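Local coordinates for protein malate dehydrogenase (PDB 3FI9) that probably catalyses the NAD-dependent interconversion of malate and oxaloacetate, at residues 26-30 and 31-35; 198-201 and 202-206. All blocks are in the same frame, centred on the assembly; numbering follows the deposited sequence.

Contact 1: 26-30 and 31-35; sequences QTAAM and MRLTP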
loop_
_atom_site.group_PDB
_atom_site.type_symbol
_atom_site.label_atom_id
_atom_site.label_comp_id
_atom_site.label_asym_id
_atom_site.label_seq_id
_atom_site.Cartn_x
_atom_site.Cartn_y
_atom_site.Cartn_z
ATOM N N GLN A 26 -4.267 4.117 1.981
ATOM C CA GLN A 26 -3.124 4.474 1.137
ATOM C C GLN A 26 -3.502 4.205 -0.330
ATOM O O GLN A 26 -3.185 4.972 -1.200
ATOM C CB GLN A 26 -1.883 3.656 1.561
ATOM C CG GLN A 26 -0.653 3.922 0.580
ATOM C CD GLN A 26 0.547 3.063 0.926
ATOM O OE1 GLN A 26 0.619 2.459 2.003
ATOM N NE2 GLN A 26 1.484 2.959 -0.016
ATOM N N THR A 27 -4.210 3.108 -0.594
ATOM C CA THR A 27 -4.568 2.790 -1.968
ATOM C C THR A 27 -5.558 3.787 -2.552
ATOM O O THR A 27 -5.439 4.211 -3.733
ATOM C CB THR A 27 -5.100 1.338 -2.058
ATOM O OG1 THR A 27 -4.066 0.452 -1.600
ATOM C CG2 THR A 27 -5.507 0.951 -3.521
ATOM N N ALA A 28 -6.556 4.143 -1.762
ATOM C CA ALA A 28 -7.559 5.105 -2.237
ATOM C C ALA A 28 -6.915 6.461 -2.527
ATOM O O ALA A 28 -7.227 7.118 -3.534
ATOM C CB ALA A 28 -8.637 5.285 -1.168
ATOM N N ALA A 29 -6.014 6.872 -1.651
ATOM C CA ALA A 29 -5.289 8.128 -1.869
ATOM C C ALA A 29 -4.402 8.060 -3.106
ATOM O O ALA A 29 -4.388 8.988 -3.909
ATOM C CB ALA A 29 -4.468 8.492 -0.602
ATOM N N MET A 30 -3.641 6.972 -3.288
ATOM C CA MET A 30 -2.824 6.882 -4.497
ATOM C C MET A 30 -3.651 6.947 -5.761
ATOM O O MET A 30 -3.228 7.522 -6.781
ATOM C CB MET A 30 -2.015 5.557 -4.527
ATOM C CG MET A 30 -0.874 5.499 -3.513
ATOM S SD MET A 30 0.025 3.900 -3.360
ATOM C CE MET A 30 0.730 3.903 -5.076
ATOM N N MET A 31 -4.815 6.285 -5.730
ATOM C CA MET A 31 -5.672 6.210 -6.915
ATOM C C MET A 31 -6.393 7.555 -7.188
ATOM O O MET A 31 -7.101 7.677 -8.161
ATOM C CB MET A 31 -6.722 5.096 -6.766
ATOM C CG MET A 31 -6.174 3.662 -6.994
ATOM S SD MET A 31 -7.558 2.419 -6.877
ATOM C CE MET A 31 -6.573 0.923 -7.089
ATOM N N ARG A 32 -6.248 8.504 -6.268
ATOM C CA ARG A 32 -6.910 9.801 -6.353
ATOM C C ARG A 32 -8.391 9.648 -6.646
ATOM O O ARG A 32 -8.917 10.251 -7.588
ATOM C CB ARG A 32 -6.191 10.721 -7.382
ATOM C CG ARG A 32 -4.763 11.047 -6.885
ATOM C CD ARG A 32 -3.922 11.816 -7.957
ATOM N NE ARG A 32 -4.375 13.204 -8.114
ATOM C CZ ARG A 32 -4.131 14.173 -7.242
ATOM N NH1 ARG A 32 -3.464 13.903 -6.134
ATOM N NH2 ARG A 32 -4.536 15.416 -7.479
ATOM N N LEU A 33 -9.065 8.845 -5.815
ATOM C CA LEU A 33 -10.497 8.614 -6.014
ATOM C C LEU A 33 -11.257 9.875 -5.618
ATOM O O LEU A 33 -12.100 10.358 -6.389
ATOM C CB LEU A 33 -10.984 7.420 -5.199
ATOM C CG LEU A 33 -10.201 6.126 -5.495
ATOM C CD1 LEU A 33 -10.740 4.929 -4.625
ATOM C CD2 LEU A 33 -10.274 5.816 -6.995
ATOM N N THR A 34 -10.953 10.389 -4.434
ATOM C CA THR A 34 -11.551 11.650 -3.930
ATOM C C THR A 34 -10.587 12.293 -2.927
ATOM O O THR A 34 -9.948 11.594 -2.111
ATOM C CB THR A 34 -12.896 11.365 -3.204
ATOM O OG1 THR A 34 -13.395 12.538 -2.546
ATOM C CG2 THR A 34 -12.719 10.304 -2.171
ATOM N N PRO A 35 -10.574 13.626 -2.869
ATOM C CA PRO A 35 -9.814 14.273 -1.806
ATOM C C PRO A 35 -10.480 14.084 -0.437
ATOM O O PRO A 35 -9.816 14.153 0.617
ATOM C CB PRO A 35 -9.810 15.763 -2.213
ATOM C CG PRO A 35 -10.889 15.900 -3.318
ATOM C CD PRO A 35 -11.336 14.559 -3.749
HETATM O O HOH W 1 -9.304 8.897 -2.272
#

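Contact 2: 198-201 and 202-206; sequences TPLT and DLIGT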
loop_
_atom_site.group_PDB
_atom_site.type_symbol
_atom_site.label_atom_id
_atom_site.label_comp_id
_atom_site.label_asym_id
_atom_site.label_seq_id
_atom_site.Cartn_x
_atom_site.Cartn_y
_atom_site.Cartn_z
ATOM N N THR A 198 -4.498 -21.043 -25.089
ATOM C CA THR A 198 -5.097 -22.389 -25.075
ATOM C C THR A 198 -6.129 -22.574 -23.944
ATOM O O THR A 198 -5.803 -22.363 -22.762
ATOM C CB THR A 198 -4.009 -23.409 -24.812
ATOM O OG1 THR A 198 -3.066 -23.382 -25.889
ATOM C CG2 THR A 198 -4.579 -24.797 -24.637
ATOM N N PRO A 199 -7.362 -22.975 -24.299
ATOM C CA PRO A 199 -8.405 -23.174 -23.299
ATOM C C PRO A 199 -7.922 -24.083 -22.190
ATOM O O PRO A 199 -7.285 -25.086 -22.442
ATOM C CB PRO A 199 -9.541 -23.833 -24.097
ATOM C CG PRO A 199 -9.358 -23.264 -25.495
ATOM C CD PRO A 199 -7.855 -23.241 -25.669
ATOM N N LEU A 200 -8.167 -23.668 -20.956
ATOM C CA LEU A 200 -7.791 -24.464 -19.816
ATOM C C LEU A 200 -8.391 -25.882 -19.897
ATOM O O LEU A 200 -7.763 -26.874 -19.472
ATOM C CB LEU A 200 -8.222 -23.732 -18.545
ATOM C CG LEU A 200 -7.982 -24.489 -17.233
ATOM C CD1 LEU A 200 -6.520 -24.954 -17.149
ATOM C CD2 LEU A 200 -8.344 -23.631 -15.993
ATOM N N THR A 201 -9.575 -26.007 -20.490
ATOM C CA THR A 201 -10.238 -27.313 -20.459
ATOM C C THR A 201 -9.601 -28.271 -21.472
ATOM O O THR A 201 -9.802 -29.477 -21.378
ATOM C CB THR A 201 -11.754 -27.211 -20.696
ATOM O OG1 THR A 201 -11.985 -26.382 -21.822
ATOM C CG2 THR A 201 -12.469 -26.575 -19.497
ATOM N N ASP A 202 -8.786 -27.741 -22.383
ATOM C CA ASP A 202 -7.965 -28.573 -23.259
ATOM C C ASP A 202 -6.703 -29.064 -22.574
ATOM O O ASP A 202 -6.011 -29.926 -23.095
ATOM C CB ASP A 202 -7.547 -27.817 -24.521
ATOM C CG ASP A 202 -8.707 -27.559 -25.472
ATOM O OD1 ASP A 202 -9.812 -28.068 -25.224
ATOM O OD2 ASP A 202 -8.510 -26.835 -26.469
ATOM N N LEU A 203 -6.368 -28.492 -21.417
ATOM C CA LEU A 203 -5.113 -28.857 -20.766
ATOM C C LEU A 203 -5.329 -29.750 -19.576
ATOM O O LEU A 203 -4.491 -30.593 -19.296
ATOM C CB LEU A 203 -4.294 -27.625 -20.349
ATOM C CG LEU A 203 -3.686 -26.821 -21.504
ATOM C CD1 LEU A 203 -3.273 -25.406 -21.033
ATOM C CD2 LEU A 203 -2.512 -27.559 -22.131
ATOM N N ILE A 204 -6.448 -29.565 -18.876
ATOM C CA ILE A 204 -6.745 -30.380 -17.684
ATOM C C ILE A 204 -6.878 -31.865 -18.040
ATOM O O ILE A 204 -7.633 -32.222 -18.941
ATOM C CB ILE A 204 -8.037 -29.882 -16.979
ATOM C CG1 ILE A 204 -7.768 -28.558 -16.244
ATOM C CG2 ILE A 204 -8.528 -30.884 -15.974
ATOM C CD1 ILE A 204 -9.050 -27.824 -15.800
ATOM N N GLY A 205 -6.149 -32.727 -17.329
ATOM C CA GLY A 205 -6.168 -34.167 -17.608
ATOM C C GLY A 205 -5.225 -34.609 -18.717
ATOM O O GLY A 205 -5.345 -35.725 -19.214
ATOM N N THR A 206 -4.309 -33.729 -19.134
ATOM C CA THR A 206 -3.255 -34.079 -20.078
ATOM C C THR A 206 -1.926 -34.131 -19.342
ATOM O O THR A 206 -1.860 -33.812 -18.138
ATOM C CB THR A 206 -3.133 -33.026 -21.223
ATOM O OG1 THR A 206 -2.798 -31.737 -20.679
ATOM C CG2 THR A 206 -4.452 -32.933 -22.028
HETATM O O HOH W 2 -10.373 -31.143 -19.442
#

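Contact 1: 26-30 and 31-35
Thr27 and Met31, one helical turn apart, lie side by side with their side chains pointing the same way. Thr27 is rotated with OG1 beside its own backbone nitrogen (chi1 -60°), where it bonds to Asn23 O; this puts CG2 anti to that nitrogen and sets the methyl towards Met31 CE at 3.7 Å. Threonine thus serves both needs, a methyl for packing and a hydroxyl for the preceding turn. The unbranched Met31 chain runs extended beyond CG, and on its way CB and CG pass over Thr27 O; that carbonyl also accepts a backbone bond from Met31 N at 2.9 Å.

The helix then ends in a Schellman motif. Arg32 swings to positive phi (49°), its N donating to Ala29 O at 3.0 Å from above the carbonyl plane, while Leu33 N reaches back to Ala28 O at 3.4 Å, a weak bond although nearly straight. This reversal folds Leu33 back over the helix: CD1 rests against Ala28 CB at 4.1 Å, the small alanine letting the leucine come close to the backbone. A water accepts from Thr34 N at 3.1 Å and donates weakly to Ala28 O. The CG of Arg32 grazes Ala29 O, and its guanidinium goes on to Leu3 O, Glu60 O and the ring of Tyr5.

Ala28 and Leu33 face Leu11 of strand 10-14, Met31 and Leu33 meet helix 238-251, and Gln26, Thr27 and Met30 pack on helix 19-30 of the second subunit, so the helix end is wedged between sheet, helix and dimer partner.

Contact 2: 198-201 and 202-206
The carboxylate of Asp202 is the flat group here, running alongside the puckered ring of Pro199 at an oblique tilt. Pro199 CB stands over one face of the carboxylate, 4.1 Å from Asp202 CG, while Asp202 OD2 stands off the proline ring beyond its CG-CD edge, 3.7 Å from Pro199 CD. The other oxygen, Asp202 OD1, lies 3.8 Å from Thr201 C. With CG beside its backbone nitrogen (chi1 -70°), Asp202 folds back towards the proline.

Thr198 and Leu203 meet at about a right angle, the threonine methyl CG2 touching Leu203 CG at 3.8 Å. Leu200 and Ile204 cross more obliquely: the branch point CG of Leu200 meets Ile204 CD1, also at 3.8 Å. These two share Trp214 of helix 211-222 as a neighbour, and Leu203 turns to Phe166 of helix 153-166, so the two leucines are buried against the helices, with Ile204 at the margin.

Overlapping turns carry the backbone round. Asp202 N bonds to Pro199 O at 3.1 Å, and Leu200 O is gripped twice, by Leu203 N from above its carbonyl plane and by Ile204 N at 3.1 Å nearly in line with C=O. A type II turn from Leu203 to Thr206 follows; its positive phi (84°) suits Gly205, which with Thr206 forms a G1 bulge opposite Leu209.

A water links Thr201 O and Ile204 O, donating to both. The chemistry is thus two-sided: Leu200 and Leu203 pack inwards, whereas Thr201 and Asp202 are exposed, and backbone bonds rather than side-chain charges hold the turns.

Overall arrangement
From the N terminus the chain meets contact 1 first, where helix 19-30 ends and turns towards strand 37-40, in the NAD-binding domain. Contact 2 comes much later, in the C-terminal alpha/beta domain, where the chain leaves the short edge strand 198-199 and heads for helix 211-222. Each closes a local turn within one continuous stretch, so the two follow in series without nesting or crossing. The centres of contact 1 and contact 2 are about 40 Å apart, and the two do not touch. Contact 1 ties the helix end to strand 10-14 of the large mixed sheet and lies at the subunit interface; contact 2 joins a small antiparallel sheet to helices 153-166 and 211-222.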